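PDB 6FAK: afamin, which carries hydrophobic molecules in body fluids, binding vitamin E and keeping lipid-modified Wnt proteins soluble and active. Local coordinates for residues P227-F231 with K232-S236; P150-A154 with P155-T159. All blocks are in the same frame, centred on the assembly; numbering follows the deposited sequence.

Contact 1: residues P227-F231 with K232-S236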
ATOM      1  N   PRO A 227      -2.281 -23.869  -4.358  1.00 34.15           N
ATOM      2  CA  PRO A 227      -2.162 -24.896  -3.339  1.00 34.91           C
ATOM      3  C   PRO A 227      -1.769 -26.275  -3.874  1.00 36.92           C
ATOM      4  O   PRO A 227      -1.424 -27.129  -3.073  1.00 36.85           O
ATOM      5  CB  PRO A 227      -3.551 -24.940  -2.728  1.00 35.55           C
ATOM      6  CG  PRO A 227      -4.454 -24.447  -3.788  1.00 35.31           C
ATOM      7  CD  PRO A 227      -3.672 -23.402  -4.497  1.00 35.52           C
ATOM      8  N   LYS A 228      -1.781 -26.481  -5.186  1.00 37.36           N
ATOM      9  CA  LYS A 228      -1.299 -27.755  -5.740  1.00 41.27           C
ATOM     10  C   LYS A 228       0.212 -27.767  -6.059  1.00 40.21           C
ATOM     11  O   LYS A 228       0.734 -28.794  -6.445  1.00 39.47           O
ATOM     12  CB  LYS A 228      -2.160 -28.162  -6.957  1.00 46.71           C
ATOM     13  CG  LYS A 228      -1.719 -27.634  -8.307  1.00 55.03           C
ATOM     14  CD  LYS A 228      -2.529 -28.229  -9.468  1.00 66.89           C
ATOM     15  CE  LYS A 228      -1.635 -28.944 -10.492  1.00 71.63           C
ATOM     16  NZ  LYS A 228      -2.206 -28.882 -11.863  1.00 80.48           N
ATOM     17  N   ILE A 229       0.921 -26.647  -5.887  1.00 37.87           N
ATOM     18  CA  ILE A 229       2.356 -26.569  -6.187  1.00 37.41           C
ATOM     19  C   ILE A 229       3.193 -27.468  -5.279  1.00 37.00           C
ATOM     20  O   ILE A 229       2.850 -27.628  -4.111  1.00 40.88           O
ATOM     21  CB  ILE A 229       2.832 -25.089  -6.060  1.00 38.09           C
ATOM     22  CG1 ILE A 229       4.193 -24.860  -6.710  1.00 36.83           C
ATOM     23  CG2 ILE A 229       2.858 -24.632  -4.588  1.00 38.03           C
ATOM     24  CD1 ILE A 229       4.568 -23.381  -6.671  1.00 37.50           C
ATOM     25  N   GLU A 230       4.291 -28.042  -5.786  1.00 35.49           N
ATOM     26  CA  GLU A 230       5.282 -28.789  -4.938  1.00 35.64           C
ATOM     27  C   GLU A 230       6.188 -27.858  -4.179  1.00 33.02           C
ATOM     28  O   GLU A 230       6.571 -26.797  -4.702  1.00 32.24           O
ATOM     29  CB  GLU A 230       6.145 -29.787  -5.744  1.00 42.01           C
ATOM     30  CG  GLU A 230       7.685 -29.564  -5.810  1.00 45.17           C
ATOM     31  CD  GLU A 230       8.585 -30.624  -5.114  1.00 48.31           C
ATOM     32  OE1 GLU A 230       8.711 -30.637  -3.832  1.00 40.17           O
ATOM     33  OE2 GLU A 230       9.266 -31.401  -5.872  1.00 55.30           O
ATOM     34  N   PHE A 231       6.607 -28.288  -2.985  1.00 31.03           N
ATOM     35  CA  PHE A 231       7.415 -27.448  -2.103  1.00 29.53           C
ATOM     36  C   PHE A 231       8.675 -26.895  -2.798  1.00 29.01           C
ATOM     37  O   PHE A 231       8.942 -25.705  -2.752  1.00 27.66           O
ATOM     38  CB  PHE A 231       7.729 -28.181  -0.801  1.00 28.72           C
ATOM     39  CG  PHE A 231       8.499 -27.353   0.194  1.00 28.06           C
ATOM     40  CD1 PHE A 231       7.931 -26.225   0.753  1.00 27.57           C
ATOM     41  CD2 PHE A 231       9.778 -27.704   0.578  1.00 27.93           C
ATOM     42  CE1 PHE A 231       8.631 -25.453   1.658  1.00 27.23           C
ATOM     43  CE2 PHE A 231      10.476 -26.942   1.493  1.00 27.53           C
ATOM     44  CZ  PHE A 231       9.897 -25.810   2.031  1.00 27.37           C
ATOM     45  N   LYS A 232       9.443 -27.758  -3.444  1.00 29.43           N
ATOM     46  CA  LYS A 232      10.659 -27.327  -4.099  1.00 29.89           C
ATOM     47  C   LYS A 232      10.411 -26.257  -5.164  1.00 30.31           C
ATOM     48  O   LYS A 232      11.174 -25.294  -5.264  1.00 29.73           O
ATOM     49  CB  LYS A 232      11.434 -28.525  -4.676  1.00 30.69           C
ATOM     50  CG  LYS A 232      12.134 -29.289  -3.605  1.00 31.18           C
ATOM     51  CD  LYS A 232      12.899 -30.508  -4.149  1.00 32.78           C
ATOM     52  CE  LYS A 232      14.045 -30.239  -5.144  1.00 33.54           C
ATOM     53  NZ  LYS A 232      15.264 -29.612  -4.577  1.00 33.33           N
ATOM     54  N   GLU A 233       9.362 -26.430  -5.976  1.00 30.89           N
ATOM     55  CA  GLU A 233       8.992 -25.461  -7.003  1.00 32.26           C
ATOM     56  C   GLU A 233       8.529 -24.118  -6.358  1.00 30.16           C
ATOM     57  O   GLU A 233       8.901 -23.078  -6.842  1.00 29.33           O
ATOM     58  CB  GLU A 233       7.886 -26.001  -7.898  1.00 35.49           C
ATOM     59  CG  GLU A 233       7.644 -25.187  -9.144  1.00 44.46           C
ATOM     60  CD  GLU A 233       8.874 -25.137 -10.054  1.00 55.12           C
ATOM     61  OE1 GLU A 233       9.317 -26.208 -10.538  1.00 58.18           O
ATOM     62  OE2 GLU A 233       9.402 -24.025 -10.279  1.00 61.87           O
ATOM     63  N   LEU A 234       7.739 -24.192  -5.294  1.00 29.25           N
ATOM     64  CA  LEU A 234       7.355 -23.016  -4.491  1.00 29.53           C
ATOM     65  C   LEU A 234       8.579 -22.242  -3.959  1.00 28.54           C
ATOM     66  O   LEU A 234       8.675 -20.997  -4.089  1.00 27.21           O
ATOM     67  CB  LEU A 234       6.438 -23.471  -3.359  1.00 31.18           C
ATOM     68  CG  LEU A 234       5.765 -22.527  -2.352  1.00 32.69           C
ATOM     69  CD1 LEU A 234       6.672 -22.121  -1.260  1.00 34.17           C
ATOM     70  CD2 LEU A 234       5.225 -21.313  -3.048  1.00 34.10           C
ATOM     71  N   ILE A 235       9.535 -22.956  -3.379  1.00 28.45           N
ATOM     72  CA  ILE A 235      10.747 -22.295  -2.882  1.00 29.22           C
ATOM     73  C   ILE A 235      11.490 -21.623  -4.018  1.00 30.27           C
ATOM     74  O   ILE A 235      11.895 -20.483  -3.893  1.00 30.30           O
ATOM     75  CB  ILE A 235      11.675 -23.217  -2.054  1.00 29.53           C
ATOM     76  CG1 ILE A 235      10.980 -23.613  -0.760  1.00 29.24           C
ATOM     77  CG2 ILE A 235      13.030 -22.576  -1.787  1.00 29.65           C
ATOM     78  CD1 ILE A 235      10.507 -22.498   0.129  1.00 29.81           C
ATOM     79  N   SER A 236      11.567 -22.274  -5.156  1.00 30.34           N
ATOM     80  CA  SER A 236      12.192 -21.687  -6.320  1.00 30.97           C
ATOM     81  C   SER A 236      11.492 -20.389  -6.792  1.00 30.89           C
ATOM     82  O   SER A 236      12.158 -19.376  -7.103  1.00 30.56           O
ATOM     83  CB  SER A 236      12.251 -22.731  -7.448  1.00 32.29           C
ATOM     84  OG  SER A 236      12.978 -22.200  -8.519  1.00 34.22           O
TER
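F231 and I235 lie side by side one turn apart at the start of helix 231-250, where E230 is the N-cap and I229 and L234 form a hydrophobic staple. The phenylalanine can be followed outward. Its CB lies beside the peptide that follows, as the chain dictates. CG is anti to the backbone N (chi1 -177°), which lays the ring alongside I235 one turn on. CE1 then meets I235 CD1, and at the tip CZ lies 3.7 Å from I235 CG1. That methylene sits over one face of the ring, 3.9 Å from its centroid and displaced toward the rim, as a CH-pi contact. Helix 326-339 supplies further partners: K332 makes a cation-pi contact with F231, and the F335 ring meets it obliquely. With an alanine here, I235 CG1 would probably lose the aromatic face it rests on and K332 its pi partner. Beneath the cap, I229 CD1 reaches L234 CB at 3.8 Å, the two side chains crossing at about a right angle; both also touch F335, and this staple closes the loop against the first turn. E233 turns its carboxylate outward from the turn, OE2 accepting from H266 NE2. The backbone winds up through L234 N to E230 O and I235 N to F231 O, both 2.9 Å long. E230, bent at chi2, runs beside the K232 side chain, and the negative charge so placed would probably be stabilised by the helix's amino end. The cap itself is one bond: K232 N points at E230 OE1 across 3.0 Å, nearly straight at 172°, yet meets the oxygen from above the carboxylate, 56° out of its plane.

Contact 2: residues P150-A154 with P155-T159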
ATOM      1  N   PRO A 150       5.502   7.628  -5.545  1.00 23.11           N
ATOM      2  CA  PRO A 150       6.910   7.338  -5.790  1.00 22.97           C
ATOM      3  C   PRO A 150       7.329   5.902  -5.541  1.00 23.01           C
ATOM      4  O   PRO A 150       8.423   5.556  -5.960  1.00 22.60           O
ATOM      5  CB  PRO A 150       7.635   8.208  -4.743  1.00 23.06           C
ATOM      6  CG  PRO A 150       6.614   8.500  -3.697  1.00 23.24           C
ATOM      7  CD  PRO A 150       5.317   8.555  -4.423  1.00 23.30           C
ATOM      8  N   PHE A 151       6.489   5.119  -4.835  1.00 23.31           N
ATOM      9  CA  PHE A 151       6.844   3.740  -4.505  1.00 23.84           C
ATOM     10  C   PHE A 151       6.121   2.719  -5.357  1.00 24.15           C
ATOM     11  O   PHE A 151       6.437   1.546  -5.239  1.00 24.54           O
ATOM     12  CB  PHE A 151       6.595   3.461  -3.046  1.00 24.46           C
ATOM     13  CG  PHE A 151       7.409   4.326  -2.143  1.00 25.06           C
ATOM     14  CD1 PHE A 151       8.762   4.128  -2.050  1.00 25.33           C
ATOM     15  CD2 PHE A 151       6.815   5.345  -1.398  1.00 25.49           C
ATOM     16  CE1 PHE A 151       9.545   4.934  -1.290  1.00 25.36           C
ATOM     17  CE2 PHE A 151       7.600   6.150  -0.616  1.00 25.75           C
ATOM     18  CZ  PHE A 151       8.958   5.934  -0.560  1.00 25.77           C
ATOM     19  N   VAL A 152       5.150   3.130  -6.175  1.00 23.97           N
ATOM     20  CA  VAL A 152       4.372   2.169  -6.972  1.00 24.04           C
ATOM     21  C   VAL A 152       5.271   1.558  -8.034  1.00 23.62           C
ATOM     22  O   VAL A 152       6.055   2.251  -8.679  1.00 23.29           O
ATOM     23  CB  VAL A 152       3.139   2.800  -7.615  1.00 24.76           C
ATOM     24  CG1 VAL A 152       2.277   1.780  -8.377  1.00 24.87           C
ATOM     25  CG2 VAL A 152       2.266   3.326  -6.481  1.00 25.69           C
ATOM     26  N   PHE A 153       5.135   0.257  -8.211  1.00 23.59           N
ATOM     27  CA  PHE A 153       6.069  -0.474  -9.091  1.00 23.77           C
ATOM     28  C   PHE A 153       5.726  -0.180 -10.563  1.00 24.07           C
ATOM     29  O   PHE A 153       4.538   0.007 -10.897  1.00 23.97           O
ATOM     30  CB  PHE A 153       5.970  -1.983  -8.886  1.00 23.86           C
ATOM     31  CG  PHE A 153       6.346  -2.493  -7.511  1.00 23.82           C
ATOM     32  CD1 PHE A 153       6.938  -1.676  -6.518  1.00 23.73           C
ATOM     33  CD2 PHE A 153       6.175  -3.834  -7.248  1.00 23.97           C
ATOM     34  CE1 PHE A 153       7.302  -2.209  -5.267  1.00 23.84           C
ATOM     35  CE2 PHE A 153       6.530  -4.379  -6.003  1.00 24.20           C
ATOM     36  CZ  PHE A 153       7.063  -3.568  -5.015  1.00 24.11           C
ATOM     37  N   ALA A 154       6.761  -0.156 -11.417  1.00 24.49           N
ATOM     38  CA  ALA A 154       6.596   0.207 -12.843  1.00 25.12           C
ATOM     39  C   ALA A 154       5.551  -0.583 -13.623  1.00 25.58           C
ATOM     40  O   ALA A 154       4.776   0.036 -14.369  1.00 25.41           O
ATOM     41  CB  ALA A 154       7.916   0.264 -13.574  1.00 25.45           C
ATOM     42  N   PRO A 155       5.524  -1.918 -13.479  1.00 26.42           N
ATOM     43  CA  PRO A 155       4.512  -2.678 -14.204  1.00 27.03           C
ATOM     44  C   PRO A 155       3.090  -2.237 -13.827  1.00 27.53           C
ATOM     45  O   PRO A 155       2.203  -2.166 -14.685  1.00 27.95           O
ATOM     46  CB  PRO A 155       4.784  -4.132 -13.758  1.00 27.19           C
ATOM     47  CG  PRO A 155       6.224  -4.147 -13.404  1.00 26.81           C
ATOM     48  CD  PRO A 155       6.502  -2.809 -12.816  1.00 26.52           C
ATOM     49  N   THR A 156       2.880  -1.871 -12.563  1.00 27.51           N
ATOM     50  CA  THR A 156       1.600  -1.360 -12.101  1.00 27.84           C
ATOM     51  C   THR A 156       1.227  -0.004 -12.756  1.00 28.42           C
ATOM     52  O   THR A 156       0.106   0.173 -13.288  1.00 28.32           O
ATOM     53  CB  THR A 156       1.561  -1.275 -10.569  1.00 28.14           C
ATOM     54  OG1 THR A 156       1.867  -2.576 -10.044  1.00 29.67           O
ATOM     55  CG2 THR A 156       0.201  -0.820 -10.108  1.00 28.74           C
ATOM     56  N   LEU A 157       2.176   0.919 -12.735  1.00 28.70           N
ATOM     57  CA  LEU A 157       1.993   2.249 -13.283  1.00 29.77           C
ATOM     58  C   LEU A 157       1.743   2.212 -14.784  1.00 29.36           C
ATOM     59  O   LEU A 157       0.880   2.975 -15.302  1.00 28.31           O
ATOM     60  CB  LEU A 157       3.208   3.145 -12.995  1.00 32.53           C
ATOM     61  CG  LEU A 157       3.150   4.314 -12.038  1.00 40.31           C
ATOM     62  CD1 LEU A 157       2.026   4.264 -10.991  1.00 41.22           C
ATOM     63  CD2 LEU A 157       4.500   4.587 -11.398  1.00 38.34           C
ATOM     64  N   LEU A 158       2.500   1.384 -15.484  1.00 28.95           N
ATOM     65  CA  LEU A 158       2.277   1.183 -16.944  1.00 28.99           C
ATOM     66  C   LEU A 158       0.885   0.580 -17.261  1.00 29.56           C
ATOM     67  O   LEU A 158       0.230   0.969 -18.227  1.00 30.58           O
ATOM     68  CB  LEU A 158       3.362   0.310 -17.547  1.00 29.28           C
ATOM     69  CG  LEU A 158       4.771   0.879 -17.582  1.00 29.10           C
ATOM     70  CD1 LEU A 158       5.762  -0.234 -17.898  1.00 29.37           C
ATOM     71  CD2 LEU A 158       4.923   1.999 -18.576  1.00 30.37           C
ATOM     72  N   THR A 159       0.436  -0.376 -16.468  1.00 29.15           N
ATOM     73  CA  THR A 159      -0.912  -0.880 -16.578  1.00 29.94           C
ATOM     74  C   THR A 159      -1.962   0.205 -16.312  1.00 30.26           C
ATOM     75  O   THR A 159      -3.005   0.303 -17.028  1.00 30.10           O
ATOM     76  CB  THR A 159      -1.122  -2.083 -15.632  1.00 30.01           C
ATOM     77  OG1 THR A 159      -0.244  -3.138 -16.035  1.00 30.18           O
ATOM     78  CG2 THR A 159      -2.568  -2.585 -15.673  1.00 31.27           C
TER
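T156 OG1 is gripped by several groups while its CG2 packs on V152 CG1 at 3.8 Å: the hydroxyl is hydrogen-bonded to Q291 OE1, to Q199 NE2 and to a tetraethylene glycol that probably came from the crystallisation liquor. The threonine thus sits with one branch in a polar cluster and the other in the apolar contact at the start of helix 154-171. Here F153 is the N-cap, and V152 with L157 makes a hydrophobic staple. V152 has CG1 anti to the backbone N (chi1 -176°), swinging that methyl under the first turn to lie between T156 CG2 and L157 CD1, the latter 3.6 Å away. V152 and T156 meet at about a right angle; helix 177-209 backs V152 through S196 and Q199, and helix 22-33 meets L157 through I28 and Q32. F153 brings no polar side-chain atom to the cap. Its ring leads away to Y245, its CB stays near P155 CD, and its backbone N donates to Q199 OE1. The helix begins with L157 N donating to F153 O over 3.1 Å, followed by L158 N to A154 O at 2.9 Å. A154 CB and P155 CD, 3.5 Å apart, are close as neighbours across a prolyl peptide are. P155 O takes two donors from T159, one turn on, from opposite faces of its plane: N at 3.1 Å and OG1 at 3.0 Å. P155 has no N-H, which takes away one of the first-turn donors a cap would serve, consistent with an apolar F153 at the N-cap. With no side-chain cap at F153, the side chains joining loop to helix here are apolar, V152 on T156 and L157, while Q199 ties F153 N to the T156 hydroxyl, OE1 to one and NE2 to the other.

Both contacts are helix starts carrying a hydrophobic staple, but they lie in different albumin repeats, with centres about 28 Å apart and nearest atoms about 16 Å apart. Contact 1, in the second repeat and within the region of the pocket for hydrophobic ligands, is partly exposed and about 27 Å from the centre of the chain; its cap is a charged side chain bonding the second peptide of the helix. Contact 2, in the first repeat, is wholly buried about 12 Å from that centre. There a proline stands where K232 offers its N-H, and the glutamines serve a threonine hydroxyl and the N-H of the cap residue instead.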